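Local atomic coordinates of ESAT-6-like protein SAG1039 (Streptococcus agalactiae serogroup V, PDB entry 3GWK), a protein that is of unknown function but forms a homodimeric helical bundle of the WXG100 (ESAT-6-like) family and is probably secreted. Residues 28-31 against 32-36; 72-75 against 76-80. One frame throughout, in Å; residues are numbered along the deposited sequence. Where two conformers were deposited one is given.

Interaction 1: residues 28-31 against 32-36; sequences TEVL and NLLTQ
V30 lays its CG1 methyl alongside CD1 of L34, 3.8 Å away, the two side chains pointing the same way from successive turns of helix 10-44, the first long helix of the WXG100 helical hairpin. Their branched apolar ends suit the dimer interface: G23 of the second subunit packs on V30 and L71 of the second subunit on L34. L31, the residue after V30, faces helix 51-95 of its own chain, where S61 and T65 meet it, and it also touches F67 of the second subunit.

T28 and N32 run side by side in one of the two conformers of N32. In T28, chi1 of -65° sets OG1 beside the backbone N, from where it hydrogen-bonds O of S24, and turns CG2 anti to that N. A threonine can thus offer a methyl on one side and feed its hydroxyl to the preceding turn. T35 repeats the habit: its OG1 gives a 2.8 Å hydrogen bond to O of L31. The same oxygen also takes the backbone N-H of T35, at 2.9 Å, and the two donors arrive from opposite faces of the carbonyl plane, OG1 lying 38° out of it.

Interaction 2: residues 72-75 against 76-80; sequences EDIN and QQLLK. With SO4 (sulfate ion), chain C.
Q76 and E72 join side chains one turn apart on helix 51-95: NE2 of Q76 donates to OE2 of E72 over 3.0 Å, nearly straight, with the acceptor in the plane of the amide and met almost along its C-O axis. The same OE2 takes a second hydrogen bond, 3.0 Å from ND2 of N75, which comes from above the carboxylate plane. Glutamine is long enough to span the turn, and its chain, bent at chi2, folds NE2 back to the acid.

On another flank, Q77 answers D73. NE2 of Q77 donates a 3.2 Å hydrogen bond to the backbone O of D73, an oxygen that also receives the backbone N-H of Q77, and makes a weak bond to OD1 of D73. These two are bent, to 143° and 128°, whereas the bond from NE2 to O4 of a sulfate ion, 2.9 Å away, is straighter at 166°; this is consistent with one N-H going to sulfate and the other being shared by O and OD1 of D73. The sulfate is probably from the crystallisation liquor; CE of K80 comes within 3.4 Å of its O2. On a third side of the helix, I74 and L78 lie side by side, CG2 against CD1 at 3.9 Å.

Outside this shell, OG1 of T21 in helix 10-44 hydrogen-bonds OE1 of E72, and A17 and T21 pack on N75. F53 of the second subunit covers D73, I74 and Q77, and I41 of that subunit meets L78, where branched aliphatic residues fit the four-helix bundle. With two amide donors on OE2 and T21 on OE1, both oxygens of E72 are engaged, which would probably stabilise its carboxylate as the anion and fix its rotation.

How the interactions relate
From the N terminus the chain first runs through helix 10-44, which carries interaction 1, then turns back into helix 51-95, which carries interaction 2. Each contact lies within a single helix and closes only its own turns, so the two stand in series, neither nesting nor crossing. Their centres are 23 Å apart and their nearest atoms about 8 Å, without touching. Both nevertheless lean on the opposite arm of the hairpin: T28, L31 and T35 touch F57, S61, T65 and A68, whereas E72, I74 and N75 touch A17, Y20, T21 and S24. Both also reach the second subunit, so each connects the intramolecular hairpin to the dimeric four-helix bundle at a different level along its length.

Interaction 1: residues 28-31 against 32-36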
loop_
_atom_site.group_PDB
_atom_site.type_symbol
_atom_site.label_atom_id
_atom_site.label_comp_id
_atom_site.label_asym_id
_atom_site.label_seq_id
_atom_site.Cartn_x
_atom_site.Cartn_y
_atom_site.Cartn_z
ATOM N N THR A 28 -4.135 2.356 -2.722
ATOM C CA THR A 28 -5.171 1.968 -3.669
ATOM C C THR A 28 -4.651 1.997 -5.070
ATOM O O THR A 28 -4.935 1.086 -5.875
ATOM C CB THR A 28 -6.418 2.885 -3.495
ATOM O OG1 THR A 28 -6.951 2.620 -2.198
ATOM C CG2 THR A 28 -7.468 2.623 -4.587
ATOM N N GLU A 29 -3.907 3.031 -5.429
ATOM C CA GLU A 29 -3.382 3.130 -6.817
ATOM C C GLU A 29 -2.404 2.001 -7.100
ATOM O O GLU A 29 -2.448 1.442 -8.182
ATOM C CB GLU A 29 -2.700 4.465 -7.197
ATOM C CG GLU A 29 -2.473 4.539 -8.802
ATOM C CD GLU A 29 -3.657 3.848 -9.663
ATOM O OE1 GLU A 29 -3.579 2.694 -10.225
ATOM O OE2 GLU A 29 -4.746 4.436 -9.721
ATOM N N VAL A 30 -1.509 1.715 -6.169
ATOM C CA VAL A 30 -0.563 0.619 -6.379
ATOM C C VAL A 30 -1.355 -0.677 -6.600
ATOM O O VAL A 30 -1.087 -1.448 -7.544
ATOM C CB VAL A 30 0.420 0.461 -5.225
ATOM C CG1 VAL A 30 1.227 -0.882 -5.413
ATOM C CG2 VAL A 30 1.359 1.616 -5.150
ATOM N N LEU A 31 -2.315 -0.928 -5.733
ATOM C CA LEU A 31 -3.054 -2.195 -5.849
ATOM C C LEU A 31 -3.807 -2.269 -7.183
ATOM O O LEU A 31 -3.796 -3.296 -7.857
ATOM C CB LEU A 31 -4.003 -2.335 -4.674
ATOM C CG LEU A 31 -4.768 -3.686 -4.661
ATOM C CD1 LEU A 31 -3.826 -4.876 -4.486
ATOM C CD2 LEU A 31 -5.804 -3.625 -3.546
ATOM N N ASN A 32 -4.416 -1.178 -7.614
ATOM C CA ASN A 32 -5.157 -1.218 -8.827
ATOM C C ASN A 32 -4.217 -1.488 -10.054
ATOM O O ASN A 32 -4.517 -2.311 -10.924
ATOM C CB ASN A 32 -6.045 0.013 -8.937
ATOM C CG ASN A 32 -7.114 0.180 -7.709
ATOM O OD1 ASN A 32 -7.455 -0.706 -6.834
ATOM N ND2 ASN A 32 -7.608 1.395 -7.673
ATOM N N LEU A 33 -3.067 -0.790 -10.065
ATOM C CA LEU A 33 -2.126 -0.949 -11.131
ATOM C C LEU A 33 -1.611 -2.386 -11.253
ATOM O O LEU A 33 -1.526 -2.965 -12.355
ATOM C CB LEU A 33 -0.915 -0.014 -10.933
ATOM C CG LEU A 33 0.113 -0.113 -12.008
ATOM C CD1 LEU A 33 -0.451 0.571 -13.278
ATOM C CD2 LEU A 33 1.402 0.506 -11.544
ATOM N N LEU A 34 -1.212 -2.934 -10.123
ATOM C CA LEU A 34 -0.612 -4.271 -10.116
ATOM C C LEU A 34 -1.651 -5.403 -10.248
ATOM O O LEU A 34 -1.297 -6.479 -10.716
ATOM C CB LEU A 34 0.250 -4.451 -8.884
ATOM C CG LEU A 34 1.468 -3.458 -8.860
ATOM C CD1 LEU A 34 2.308 -3.687 -7.667
ATOM C CD2 LEU A 34 2.311 -3.627 -10.161
ATOM N N THR A 35 -2.898 -5.131 -9.868
ATOM C CA THR A 35 -3.960 -6.047 -10.221
ATOM C C THR A 35 -4.073 -6.173 -11.722
ATOM O O THR A 35 -4.265 -7.306 -12.256
ATOM C CB THR A 35 -5.295 -5.603 -9.579
ATOM O OG1 THR A 35 -5.129 -5.707 -8.193
ATOM C CG2 THR A 35 -6.452 -6.562 -9.996
ATOM N N GLN A 36 -3.946 -5.046 -12.438
ATOM C CA GLN A 36 -3.975 -5.146 -13.908
ATOM C C GLN A 36 -2.763 -5.923 -14.385
ATOM O O GLN A 36 -2.896 -6.729 -15.268
ATOM C CB GLN A 36 -4.008 -3.753 -14.611
ATOM C CG GLN A 36 -5.190 -2.918 -14.299
ATOM C CD GLN A 36 -5.079 -1.557 -15.010
ATOM O OE1 GLN A 36 -4.137 -1.297 -15.812
ATOM N NE2 GLN A 36 -6.071 -0.702 -14.756
#

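Interaction 2: residues 72-75 against 76-80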
loop_
_atom_site.group_PDB
_atom_site.type_symbol
_atom_site.label_atom_id
_atom_site.label_comp_id
_atom_site.label_asym_id
_atom_site.label_seq_id
_atom_site.Cartn_x
_atom_site.Cartn_y
_atom_site.Cartn_z
ATOM N N GLU A 72 -8.064 5.743 5.346
ATOM C CA GLU A 72 -9.067 6.740 5.081
ATOM C C GLU A 72 -10.018 6.952 6.294
ATOM O O GLU A 72 -10.392 8.082 6.602
ATOM C CB GLU A 72 -9.829 6.387 3.848
ATOM C CG GLU A 72 -10.878 7.452 3.514
ATOM C CD GLU A 72 -10.264 8.886 3.323
ATOM O OE1 GLU A 72 -9.117 8.970 2.821
ATOM O OE2 GLU A 72 -10.993 9.907 3.569
ATOM N N ASP A 73 -10.364 5.856 6.995
ATOM C CA ASP A 73 -11.207 5.986 8.186
ATOM C C ASP A 73 -10.498 6.810 9.209
ATOM O O ASP A 73 -11.116 7.683 9.881
ATOM C CB ASP A 73 -11.500 4.537 8.666
ATOM C CG ASP A 73 -12.576 4.441 9.721
ATOM O OD1 ASP A 73 -13.361 5.387 9.834
ATOM O OD2 ASP A 73 -12.692 3.408 10.410
ATOM N N ILE A 74 -9.172 6.606 9.406
ATOM C CA ILE A 74 -8.408 7.354 10.353
ATOM C C ILE A 74 -8.382 8.839 9.959
ATOM O O ILE A 74 -8.605 9.722 10.790
ATOM C CB ILE A 74 -7.002 6.789 10.587
ATOM C CG1 ILE A 74 -7.042 5.423 11.309
ATOM C CG2 ILE A 74 -6.176 7.742 11.358
ATOM C CD1 ILE A 74 -5.698 4.704 11.322
ATOM N N ASN A 75 -8.172 9.153 8.670
ATOM C CA ASN A 75 -8.268 10.549 8.188
ATOM C C ASN A 75 -9.601 11.154 8.626
ATOM O O ASN A 75 -9.639 12.230 9.222
ATOM C CB ASN A 75 -8.171 10.519 6.687
ATOM C CG ASN A 75 -8.492 11.851 6.075
ATOM O OD1 ASN A 75 -7.900 12.875 6.446
ATOM N ND2 ASN A 75 -9.428 11.880 5.160
ATOM N N GLN A 76 -10.694 10.465 8.380
ATOM C CA GLN A 76 -12.012 11.035 8.702
ATOM C C GLN A 76 -12.132 11.238 10.194
ATOM O O GLN A 76 -12.688 12.291 10.586
ATOM C CB GLN A 76 -13.078 10.070 8.269
ATOM C CG GLN A 76 -13.206 9.983 6.743
ATOM C CD GLN A 76 -13.578 11.310 6.097
ATOM O OE1 GLN A 76 -14.416 12.036 6.636
ATOM N NE2 GLN A 76 -12.915 11.658 4.981
ATOM N N GLN A 77 -11.679 10.330 11.011
ATOM C CA GLN A 77 -11.808 10.503 12.473
ATOM C C GLN A 77 -11.036 11.702 12.922
ATOM O O GLN A 77 -11.538 12.491 13.727
ATOM C CB GLN A 77 -11.296 9.288 13.253
ATOM C CG GLN A 77 -11.919 7.944 12.963
ATOM C CD GLN A 77 -13.347 8.051 12.827
ATOM O OE1 GLN A 77 -14.078 8.521 13.780
ATOM N NE2 GLN A 77 -13.838 7.718 11.628
ATOM N N LEU A 78 -9.788 11.839 12.446
ATOM C CA LEU A 78 -8.936 12.923 12.906
ATOM C C LEU A 78 -9.515 14.269 12.474
ATOM O O LEU A 78 -9.529 15.233 13.241
ATOM C CB LEU A 78 -7.512 12.797 12.375
ATOM C CG LEU A 78 -6.775 11.545 12.882
ATOM C CD1 LEU A 78 -5.459 11.472 12.222
ATOM C CD2 LEU A 78 -6.672 11.557 14.406
ATOM N N LEU A 79 -10.055 14.372 11.243
ATOM C CA LEU A 79 -10.695 15.611 10.776
ATOM C C LEU A 79 -11.899 15.942 11.635
ATOM O O LEU A 79 -12.121 17.111 12.004
ATOM C CB LEU A 79 -11.133 15.496 9.309
ATOM C CG LEU A 79 -10.027 15.361 8.294
ATOM C CD1 LEU A 79 -10.621 15.224 6.911
ATOM C CD2 LEU A 79 -9.075 16.581 8.329
ATOM N N LYS A 80 -12.719 14.949 11.928
ATOM C CA LYS A 80 -13.930 15.210 12.723
ATOM C C LYS A 80 -13.601 15.641 14.124
ATOM O O LYS A 80 -14.247 16.529 14.677
ATOM C CB LYS A 80 -14.832 14.008 12.644
ATOM C CG LYS A 80 -15.445 13.906 11.234
ATOM C CD LYS A 80 -16.156 12.614 10.975
ATOM C CE LYS A 80 -16.613 12.461 9.500
ATOM N NZ LYS A 80 -17.675 13.446 9.191
HETATM S S SO4 C . -17.443 8.317 10.181
HETATM O O1 SO4 C . -16.523 8.600 9.035
HETATM O O2 SO4 C . -17.890 9.590 10.748
HETATM O O3 SO4 C . -18.588 7.476 9.766
HETATM O O4 SO4 C . -16.740 7.594 11.194
#